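PDB 1KCD: endopolygalacturonase from Chondrostereum purpureum, which probably hydrolyses the alpha-1,4 bonds between galacturonosyl units of polygalacturonate, the acidic backbone of pectin, cutting it into shorter chains. Local coordinates for residues H150-F155 and V169-D174; G200-G205 and T234-S239; G224-A229 and G255-Q260. All blocks are in the same frame, centred on the assembly; numbering follows the deposited sequence.

In the fold
Three contacts in one parallel beta-helix illustrate how chemistry follows position. Interactions 1 and 3 are buried and both touch the two bound sugars, but they are built differently: interaction 1 ties a loop to the end of a strand and the turn after it, largely through side-chain hydrogen bonds, and gathers carboxylates, whereas interaction 3 is a regular ladder between neighbouring coils and supplies positive charge. They meet directly, where Asp174 forms salt bridges with Arg226 and Lys228. Interaction 2 is only partly buried; its outer turn is polar, its inner part aliphatic. It adjoins interaction 3, since strands 197-202 and 226-230 are sheet neighbours and Ile202 packs on Ala229, and it reaches one of the sugars through Ser201.

Interaction 1. Residues H150-F155 and V169-D174; sequences HNTDGF and VKNQDD. With GTK (beta-D-galactofuranuronic acid), chain B; GTR (beta-D-galactopyranuronic acid), chain C.
Asp153 and Asp174 bring their CA atoms within 4.9 Å where the loop entering strand 155-158 runs beside the turn leaving strand 162-170. The two backbones are joined directly by Gly154 N donating to Asp174 O at 3.0 Å, and side chains supply the other hydrogen bonds. Asn171 has CG placed between its backbone N and carbonyl carbon (chi1 69°), which turns ND2 towards the loop; there it donates to Thr152 O at 2.8 Å, from above the carbonyl plane, and also to Asp174 O, which two donors therefore grip. Thr152 OG1 works in both directions, donating to Gln172 OE1 at 2.7 Å and accepting from Gln172 N at 2.9 Å. Val169 CG2 meets Phe155 CE2 at 3.6 Å, and a CB on Gly154 would collide with that same methyl group. Nearer the sugars, the carboxylates of Asp153 and Asp173 lie side by side with planes 10° apart, Asp153 OD1 and Asp173 OD2 being 3.4 Å from each other without a bond. Asn151 ND2 bridges the ligands, donating to O3 of GTR and O2 of GTK, while His150 NE2 meets O2 of GTR at 2.7 Å in the plane of its ring. Asp174 turns to Ser198 and forms salt bridges with Arg226 and Lys228. Such clustered aspartates beside bound galacturonate mark the substrate cleft of a family 28 glycoside hydrolase.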
loop_
_atom_site.group_PDB
_atom_site.type_symbol
_atom_site.label_atom_id
_atom_site.label_comp_id
_atom_site.label_asym_id
_atom_site.label_seq_id
_atom_site.Cartn_x
_atom_site.Cartn_y
_atom_site.Cartn_z
ATOM N N HIS A 150 7.910 -1.614 12.036
ATOM C CA HIS A 150 7.443 -0.242 11.805
ATOM C C HIS A 150 7.713 0.105 10.332
ATOM O O HIS A 150 8.644 -0.483 9.738
ATOM C CB HIS A 150 8.154 0.683 12.778
ATOM C CG HIS A 150 7.474 2.033 12.850
ATOM N ND1 HIS A 150 6.269 2.183 13.501
ATOM C CD2 HIS A 150 7.813 3.259 12.368
ATOM C CE1 HIS A 150 5.868 3.459 13.416
ATOM N NE2 HIS A 150 6.800 4.147 12.729
ATOM N N ASN A 151 6.933 0.969 9.738
ATOM C CA ASN A 151 7.067 1.299 8.309
ATOM C C ASN A 151 6.985 0.072 7.414
ATOM O O ASN A 151 7.605 0.023 6.347
ATOM C CB ASN A 151 8.356 2.099 7.978
ATOM C CG ASN A 151 8.372 3.421 8.708
ATOM O OD1 ASN A 151 9.287 3.682 9.497
ATOM N ND2 ASN A 151 7.424 4.288 8.407
ATOM N N THR A 152 6.145 -0.878 7.867
ATOM C CA THR A 152 5.968 -2.150 7.162
ATOM C C THR A 152 4.806 -2.096 6.179
ATOM O O THR A 152 3.940 -2.971 6.133
ATOM C CB THR A 152 5.784 -3.294 8.185
ATOM O OG1 THR A 152 4.904 -2.817 9.212
ATOM C CG2 THR A 152 7.122 -3.685 8.819
ATOM N N ASP A 153 4.804 -1.062 5.333
ATOM C CA ASP A 153 3.734 -0.886 4.374
ATOM C C ASP A 153 3.492 -2.146 3.563
ATOM O O ASP A 153 4.424 -2.813 3.117
ATOM C CB ASP A 153 4.080 0.210 3.339
ATOM C CG ASP A 153 4.353 1.606 3.889
ATOM O OD1 ASP A 153 4.867 1.675 5.016
ATOM O OD2 ASP A 153 4.109 2.600 3.178
ATOM N N GLY A 154 2.209 -2.454 3.304
ATOM C CA GLY A 154 1.923 -3.644 2.482
ATOM C C GLY A 154 2.301 -3.379 1.038
ATOM O O GLY A 154 3.147 -4.093 0.454
ATOM N N PHE A 155 1.693 -2.372 0.429
ATOM C CA PHE A 155 1.916 -2.022 -0.956
ATOM C C PHE A 155 2.150 -0.517 -1.051
ATOM O O PHE A 155 1.276 0.239 -0.620
ATOM C CB PHE A 155 0.689 -2.350 -1.819
ATOM C CG PHE A 155 0.237 -3.790 -1.708
ATOM C CD1 PHE A 155 0.803 -4.723 -2.623
ATOM C CD2 PHE A 155 -0.666 -4.201 -0.757
ATOM C CE1 PHE A 155 0.382 -6.059 -2.541
ATOM C CE2 PHE A 155 -1.035 -5.523 -0.682
ATOM C CZ PHE A 155 -0.502 -6.476 -1.547
ATOM N N VAL A 169 -3.145 -7.947 4.369
ATOM C CA VAL A 169 -1.972 -7.284 4.945
ATOM C C VAL A 169 -2.118 -7.199 6.457
ATOM O O VAL A 169 -3.094 -6.606 6.912
ATOM C CB VAL A 169 -1.808 -5.877 4.375
ATOM C CG1 VAL A 169 -0.596 -5.174 5.018
ATOM C CG2 VAL A 169 -1.695 -5.913 2.853
ATOM N N LYS A 170 -1.144 -7.743 7.158
ATOM C CA LYS A 170 -1.034 -7.675 8.630
ATOM C C LYS A 170 0.249 -6.961 8.920
ATOM O O LYS A 170 1.320 -7.494 8.637
ATOM C CB LYS A 170 -1.034 -9.094 9.195
ATOM C CG LYS A 170 -2.259 -9.902 8.783
ATOM C CD LYS A 170 -2.228 -11.303 9.409
ATOM C CE LYS A 170 -3.557 -12.028 9.137
ATOM N NZ LYS A 170 -3.499 -13.415 9.665
ATOM N N ASN A 171 0.189 -5.712 9.385
ATOM C CA ASN A 171 1.422 -4.953 9.436
ATOM C C ASN A 171 1.320 -3.824 10.455
ATOM O O ASN A 171 0.464 -3.877 11.372
ATOM C CB ASN A 171 1.780 -4.427 8.025
ATOM C CG ASN A 171 0.791 -3.356 7.603
ATOM O OD1 ASN A 171 -0.270 -3.188 8.182
ATOM N ND2 ASN A 171 1.202 -2.573 6.574
ATOM N N GLN A 172 2.229 -2.832 10.316
ATOM C CA GLN A 172 2.331 -1.752 11.284
ATOM C C GLN A 172 2.326 -0.390 10.614
ATOM O O GLN A 172 2.644 0.588 11.283
ATOM C CB GLN A 172 3.578 -1.900 12.179
ATOM C CG GLN A 172 3.568 -3.174 13.020
ATOM C CD GLN A 172 3.995 -4.411 12.237
ATOM O OE1 GLN A 172 4.924 -4.386 11.405
ATOM N NE2 GLN A 172 3.345 -5.536 12.457
ATOM N N ASP A 173 2.012 -0.310 9.318
ATOM C CA ASP A 173 1.950 1.004 8.685
ATOM C C ASP A 173 0.881 0.909 7.595
ATOM O O ASP A 173 -0.018 0.032 7.690
ATOM C CB ASP A 173 3.319 1.444 8.103
ATOM C CG ASP A 173 3.422 2.955 7.963
ATOM O OD1 ASP A 173 4.045 3.617 8.834
ATOM O OD2 ASP A 173 2.841 3.537 7.018
ATOM N N ASP A 174 0.900 1.791 6.598
ATOM C CA ASP A 174 -0.201 1.756 5.614
ATOM C C ASP A 174 -0.396 0.368 5.043
ATOM O O ASP A 174 0.560 -0.303 4.645
ATOM C CB ASP A 174 0.115 2.759 4.484
ATOM C CG ASP A 174 -0.007 4.183 4.968
ATOM O OD1 ASP A 174 -1.014 4.487 5.669
ATOM O OD2 ASP A 174 0.869 5.008 4.592
HETATM C C1 GTK B . 6.306 4.697 3.631
HETATM O O1 GTK B . 7.273 4.904 2.609
HETATM C C2 GTK B . 6.889 4.642 5.015
HETATM O O2 GTK B . 5.922 4.014 5.889
HETATM C C3 GTK B . 6.903 6.135 5.414
HETATM O O3 GTK B . 8.220 6.621 5.192
HETATM C C4 GTK B . 5.972 6.817 4.404
HETATM O O4 GTK B . 5.441 5.814 3.550
HETATM C C5 GTK B . 4.910 7.737 5.000
HETATM O O5 GTK B . 3.890 6.883 5.493
HETATM C C6 GTK B . 4.260 8.765 4.123
HETATM O O6B GTK B . 5.087 9.701 3.657
HETATM O O6A GTK B . 3.083 8.760 3.812
HETATM C C1 GTR C . 4.195 6.918 11.651
HETATM C C2 GTR C . 5.524 6.561 10.937
HETATM C C3 GTR C . 5.714 7.501 9.874
HETATM C C4 GTR C . 4.562 7.440 8.773
HETATM C C5 GTR C . 3.267 7.630 9.593
HETATM C C6 GTR C . 2.057 7.447 8.689
HETATM O O1 GTR C . 3.931 5.951 12.646
HETATM O O2 GTR C . 6.597 6.699 11.920
HETATM O O3 GTR C . 6.956 7.191 9.133
HETATM O O4 GTR C . 4.569 6.140 8.105
HETATM O O5 GTR C . 3.181 6.673 10.664
HETATM O O6A GTR C . 1.290 6.465 8.790
HETATM O O6B GTR C . 1.865 8.329 7.837
#

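Interaction 2. Residues G200-G205 and T234-S239; sequences GSIATG and TSASVS. With GTK (beta-D-galactofuranuronic acid), chain B.
Ile202 points toward Ala236 and Val238 and carries the apolar half of this contact. Its CB packs against Ala229 CB of the adjacent strand 226-230, and from there the two branches part. CG2, anti to the backbone N, meets Ala236 CB at 3.6 Å. CG1, beside the backbone N (chi1 -58°), touches Val238 CG2 at 3.6 Å, and at the tip CD1 stays by the same methyl, 3.8 Å from Val238 CG2. Ile202 also packs on Val208, in the strand that leads away from this turn.

Further along, the chain becomes polar. Thr204 OG1 accepts a fairly straight bond from Thr234 N (3.0 Å, 162°), and Gly205 N returns one to Thr234 O at 3.0 Å, pairing two exposed turns of successive coils; the positive phi of Gly205 suits glycine. Before Ile202, following a cis peptide, Ser201 instead faces the ligand: its N donates to O6A of GTK at 2.9 Å and its OG to O6B at 2.7 Å, so Ser201 reaches both carboxylate oxygens, and O6A is shared with Lys228. The aliphatic contacts are buried, whereas water can compete for the two outer hydrogen bonds, so the apolar part probably contributes more to holding the coils together.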
loop_
_atom_site.group_PDB
_atom_site.type_symbol
_atom_site.label_atom_id
_atom_site.label_comp_id
_atom_site.label_asym_id
_atom_site.label_seq_id
_atom_site.Cartn_x
_atom_site.Cartn_y
_atom_site.Cartn_z
ATOM N N GLY A 200 -1.155 8.830 -0.560
ATOM C CA GLY A 200 -0.075 9.706 -0.100
ATOM C C GLY A 200 0.832 9.029 0.904
ATOM O O GLY A 200 0.679 7.827 1.146
ATOM N N SER A 201 1.742 9.792 1.511
ATOM C CA SER A 201 1.697 11.250 1.426
ATOM C C SER A 201 2.072 11.741 0.037
ATOM O O SER A 201 2.998 11.265 -0.627
ATOM C CB SER A 201 2.650 11.868 2.472
ATOM O OG SER A 201 4.010 11.659 2.121
ATOM N N ILE A 202 1.317 12.714 -0.413
ATOM C CA ILE A 202 1.521 13.337 -1.712
ATOM C C ILE A 202 2.650 14.344 -1.624
ATOM O O ILE A 202 2.588 15.254 -0.773
ATOM C CB ILE A 202 0.208 13.995 -2.222
ATOM C CG1 ILE A 202 -0.920 12.955 -2.316
ATOM C CG2 ILE A 202 0.436 14.751 -3.534
ATOM C CD1 ILE A 202 -0.665 11.931 -3.437
ATOM N N ALA A 203 3.667 14.127 -2.471
ATOM C CA ALA A 203 4.826 14.995 -2.526
ATOM C C ALA A 203 4.773 15.899 -3.743
ATOM O O ALA A 203 3.976 15.697 -4.690
ATOM C CB ALA A 203 6.078 14.084 -2.614
ATOM N N THR A 204 5.669 16.884 -3.765
ATOM C CA THR A 204 5.756 17.777 -4.922
ATOM C C THR A 204 5.880 16.995 -6.212
ATOM O O THR A 204 6.643 16.038 -6.344
ATOM C CB THR A 204 6.987 18.677 -4.744
ATOM O OG1 THR A 204 6.574 19.550 -3.673
ATOM C CG2 THR A 204 7.381 19.486 -5.975
ATOM N N GLY A 205 5.098 17.413 -7.211
ATOM C CA GLY A 205 5.173 16.856 -8.553
ATOM C C GLY A 205 4.388 15.575 -8.692
ATOM O O GLY A 205 4.444 14.999 -9.801
ATOM N N THR A 234 4.028 21.072 -3.776
ATOM C CA THR A 234 3.453 21.921 -4.813
ATOM C C THR A 234 3.415 21.121 -6.132
ATOM O O THR A 234 4.003 20.040 -6.245
ATOM C CB THR A 234 4.241 23.222 -5.035
ATOM O OG1 THR A 234 5.612 22.877 -5.295
ATOM C CG2 THR A 234 4.176 24.143 -3.831
ATOM N N SER A 235 2.713 21.659 -7.114
ATOM C CA SER A 235 2.547 20.995 -8.411
ATOM C C SER A 235 2.126 19.553 -8.222
ATOM O O SER A 235 2.671 18.623 -8.826
ATOM C CB SER A 235 3.891 21.052 -9.166
ATOM O OG SER A 235 3.728 20.730 -10.517
ATOM N N ALA A 236 1.140 19.324 -7.358
ATOM C CA ALA A 236 0.701 17.983 -6.996
ATOM C C ALA A 236 -0.819 17.954 -6.955
ATOM O O ALA A 236 -1.451 19.025 -6.929
ATOM C CB ALA A 236 1.274 17.622 -5.626
ATOM N N SER A 237 -1.412 16.752 -6.932
ATOM C CA SER A 237 -2.866 16.715 -6.836
ATOM C C SER A 237 -3.344 15.323 -6.511
ATOM O O SER A 237 -2.647 14.331 -6.760
ATOM C CB SER A 237 -3.520 17.165 -8.177
ATOM O OG SER A 237 -3.065 16.339 -9.260
ATOM N N VAL A 238 -4.570 15.258 -6.010
ATOM C CA VAL A 238 -5.347 14.004 -5.919
ATOM C C VAL A 238 -6.709 14.337 -6.516
ATOM O O VAL A 238 -7.364 15.297 -6.065
ATOM C CB VAL A 238 -5.516 13.550 -4.473
ATOM C CG1 VAL A 238 -6.362 12.269 -4.355
ATOM C CG2 VAL A 238 -4.145 13.346 -3.787
ATOM N N SER A 239 -7.151 13.541 -7.485
ATOM C CA SER A 239 -8.459 13.837 -8.098
ATOM C C SER A 239 -9.170 12.589 -8.504
ATOM O O SER A 239 -8.618 11.764 -9.253
ATOM C CB SER A 239 -8.227 14.687 -9.335
ATOM O OG SER A 239 -9.463 15.151 -9.885
HETATM C C1 GTK B . 6.306 4.697 3.631
HETATM O O1 GTK B . 7.273 4.904 2.609
HETATM C C2 GTK B . 6.889 4.642 5.015
HETATM O O2 GTK B . 5.922 4.014 5.889
HETATM C C3 GTK B . 6.903 6.135 5.414
HETATM O O3 GTK B . 8.220 6.621 5.192
HETATM C C4 GTK B . 5.972 6.817 4.404
HETATM O O4 GTK B . 5.441 5.814 3.550
HETATM C C5 GTK B . 4.910 7.737 5.000
HETATM O O5 GTK B . 3.890 6.883 5.493
HETATM C C6 GTK B . 4.260 8.765 4.123
HETATM O O6B GTK B . 5.087 9.701 3.657
HETATM O O6A GTK B . 3.083 8.760 3.812
#

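Interaction 3. Residues G224-A229 and G255-Q260; sequences GVRIKA and GVLISQ. With GTR (beta-D-galactopyranuronic acid), chain C; GTK (beta-D-galactofuranuronic acid), chain B.
Arg226, which pairs with Leu257 across the two strands, has a second basic side chain laid over it: Lys228 CE sits 3.5 Å above the centre of one face of the Arg226 guanidinium. Both converge on the carboxylate of GTR, and Lys228 also reaches that of GTK. Arg226 NH2 donates to O6A of GTR at 2.8 Å (168°) and NH1 to O6B at 3.2 Å, with the sugar carboxylate carbon at the guanidinium edge. Lys228 NZ reaches O6B of GTR at 2.9 Å and O6A of GTK at 2.7 Å. Its chi1 of 31° departs from a staggered value, beyond which the chain runs extended to the ligands.

Beneath this lies the in-register ladder of a right-handed parallel beta-helix, strands 226-229 and 257-259 being 20° apart. Leu257 N donates to Val225 O at 3.0 Å, and Ser259 N to Ile227 O at 2.8 Å. A leucine in place of Arg226 would probably leave O6A of GTR without its bond from NH2 and Asp174 OD1 without its salt-bridge mate. On the opposite sheet face, Val225 and Val256 lie side by side, CG2 to CG2 at 3.9 Å, while Ile227 and Ile258 meet through their CG1 atoms, and both pack on Phe275 of strand 275-280.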
loop_
_atom_site.group_PDB
_atom_site.type_symbol
_atom_site.label_atom_id
_atom_site.label_comp_id
_atom_site.label_asym_id
_atom_site.label_seq_id
_atom_site.Cartn_x
_atom_site.Cartn_y
_atom_site.Cartn_z
ATOM N N GLY A 224 -8.696 4.665 9.314
ATOM C CA GLY A 224 -9.488 3.816 8.431
ATOM C C GLY A 224 -9.037 4.093 6.997
ATOM O O GLY A 224 -8.393 3.253 6.369
ATOM N N VAL A 225 -9.385 5.265 6.496
ATOM C CA VAL A 225 -8.895 5.757 5.195
ATOM C C VAL A 225 -8.306 7.146 5.371
ATOM O O VAL A 225 -8.823 7.948 6.154
ATOM C CB VAL A 225 -9.965 5.735 4.082
ATOM C CG1 VAL A 225 -10.506 4.320 3.895
ATOM C CG2 VAL A 225 -11.107 6.730 4.382
ATOM N N ARG A 226 -7.214 7.380 4.626
ATOM C CA ARG A 226 -6.612 8.698 4.605
ATOM C C ARG A 226 -6.246 9.151 3.195
ATOM O O ARG A 226 -5.826 8.361 2.358
ATOM C CB ARG A 226 -5.283 8.673 5.382
ATOM C CG ARG A 226 -5.324 8.735 6.898
ATOM C CD ARG A 226 -3.888 9.149 7.350
ATOM N NE ARG A 226 -3.072 7.913 7.177
ATOM C CZ ARG A 226 -1.840 7.810 7.639
ATOM N NH1 ARG A 226 -1.224 8.848 8.244
ATOM N NH2 ARG A 226 -1.127 6.688 7.484
ATOM N N ILE A 227 -6.370 10.484 3.017
ATOM C CA ILE A 227 -5.696 11.131 1.907
ATOM C C ILE A 227 -4.798 12.167 2.531
ATOM O O ILE A 227 -5.307 13.094 3.171
ATOM C CB ILE A 227 -6.655 11.775 0.891
ATOM C CG1 ILE A 227 -7.708 10.727 0.475
ATOM C CG2 ILE A 227 -5.879 12.376 -0.295
ATOM C CD1 ILE A 227 -8.720 11.338 -0.526
ATOM N N LYS A 228 -3.499 11.972 2.423
ATOM C CA LYS A 228 -2.519 12.829 3.088
ATOM C C LYS A 228 -1.638 13.485 2.065
ATOM O O LYS A 228 -1.092 12.816 1.198
ATOM C CB LYS A 228 -1.638 11.988 4.052
ATOM C CG LYS A 228 -1.342 10.523 3.695
ATOM C CD LYS A 228 -0.346 9.888 4.686
ATOM C CE LYS A 228 -0.241 8.360 4.427
ATOM N NZ LYS A 228 0.895 7.785 5.111
ATOM N N ALA A 229 -1.497 14.796 2.178
ATOM C CA ALA A 229 -0.578 15.520 1.336
ATOM C C ALA A 229 0.375 16.299 2.209
ATOM O O ALA A 229 -0.016 16.918 3.202
ATOM C CB ALA A 229 -1.284 16.498 0.386
ATOM N N GLY A 255 -11.225 7.727 11.833
ATOM C CA GLY A 255 -11.916 6.900 10.872
ATOM C C GLY A 255 -11.585 7.338 9.422
ATOM O O GLY A 255 -11.202 6.515 8.600
ATOM N N VAL A 256 -11.772 8.627 9.157
ATOM C CA VAL A 256 -11.395 9.263 7.880
ATOM C C VAL A 256 -10.524 10.470 8.206
ATOM O O VAL A 256 -10.955 11.301 9.037
ATOM C CB VAL A 256 -12.615 9.752 7.086
ATOM C CG1 VAL A 256 -12.239 10.469 5.818
ATOM C CG2 VAL A 256 -13.562 8.555 6.847
ATOM N N LEU A 257 -9.339 10.583 7.600
ATOM C CA LEU A 257 -8.549 11.823 7.713
ATOM C C LEU A 257 -8.128 12.238 6.320
ATOM O O LEU A 257 -7.387 11.526 5.650
ATOM C CB LEU A 257 -7.356 11.656 8.666
ATOM C CG LEU A 257 -6.440 12.907 8.773
ATOM C CD1 LEU A 257 -7.214 14.071 9.411
ATOM C CD2 LEU A 257 -5.170 12.602 9.553
ATOM N N ILE A 258 -8.691 13.358 5.876
ATOM C CA ILE A 258 -8.309 13.932 4.583
ATOM C C ILE A 258 -7.582 15.201 4.917
ATOM O O ILE A 258 -8.208 16.103 5.491
ATOM C CB ILE A 258 -9.519 14.148 3.682
ATOM C CG1 ILE A 258 -10.085 12.716 3.336
ATOM C CG2 ILE A 258 -9.223 14.945 2.437
ATOM C CD1 ILE A 258 -11.308 12.793 2.520
ATOM N N SER A 259 -6.263 15.286 4.676
ATOM C CA SER A 259 -5.482 16.358 5.241
ATOM C C SER A 259 -4.322 16.774 4.360
ATOM O O SER A 259 -3.567 15.942 3.836
ATOM C CB SER A 259 -4.895 15.855 6.578
ATOM O OG SER A 259 -3.944 16.755 7.091
ATOM N N GLN A 260 -4.179 18.100 4.271
ATOM C CA GLN A 260 -3.065 18.705 3.555
ATOM C C GLN A 260 -2.045 19.275 4.523
ATOM O O GLN A 260 -1.228 20.146 4.156
ATOM C CB GLN A 260 -3.601 19.745 2.587
ATOM C CG GLN A 260 -4.283 19.049 1.401
ATOM C CD GLN A 260 -5.173 19.957 0.578
ATOM O OE1 GLN A 260 -5.745 20.929 1.088
ATOM N NE2 GLN A 260 -5.364 19.641 -0.707
HETATM C C1 GTR C . 4.195 6.918 11.651
HETATM C C2 GTR C . 5.524 6.561 10.937
HETATM C C3 GTR C . 5.714 7.501 9.874
HETATM C C4 GTR C . 4.562 7.440 8.773
HETATM C C5 GTR C . 3.267 7.630 9.593
HETATM C C6 GTR C . 2.057 7.447 8.689
HETATM O O1 GTR C . 3.931 5.951 12.646
HETATM O O2 GTR C . 6.597 6.699 11.920
HETATM O O3 GTR C . 6.956 7.191 9.133
HETATM O O4 GTR C . 4.569 6.140 8.105
HETATM O O5 GTR C . 3.181 6.673 10.664
HETATM O O6A GTR C . 1.290 6.465 8.790
HETATM O O6B GTR C . 1.865 8.329 7.837
HETATM C C1 GTK B . 6.306 4.697 3.631
HETATM O O1 GTK B . 7.273 4.904 2.609
HETATM C C2 GTK B . 6.889 4.642 5.015
HETATM O O2 GTK B . 5.922 4.014 5.889
HETATM C C3 GTK B . 6.903 6.135 5.414
HETATM O O3 GTK B . 8.220 6.621 5.192
HETATM C C4 GTK B . 5.972 6.817 4.404
HETATM O O4 GTK B . 5.441 5.814 3.550
HETATM C C5 GTK B . 4.910 7.737 5.000
HETATM O O5 GTK B . 3.890 6.883 5.493
HETATM C C6 GTK B . 4.260 8.765 4.123
HETATM O O6B GTK B . 5.087 9.701 3.657
HETATM O O6A GTK B . 3.083 8.760 3.812
#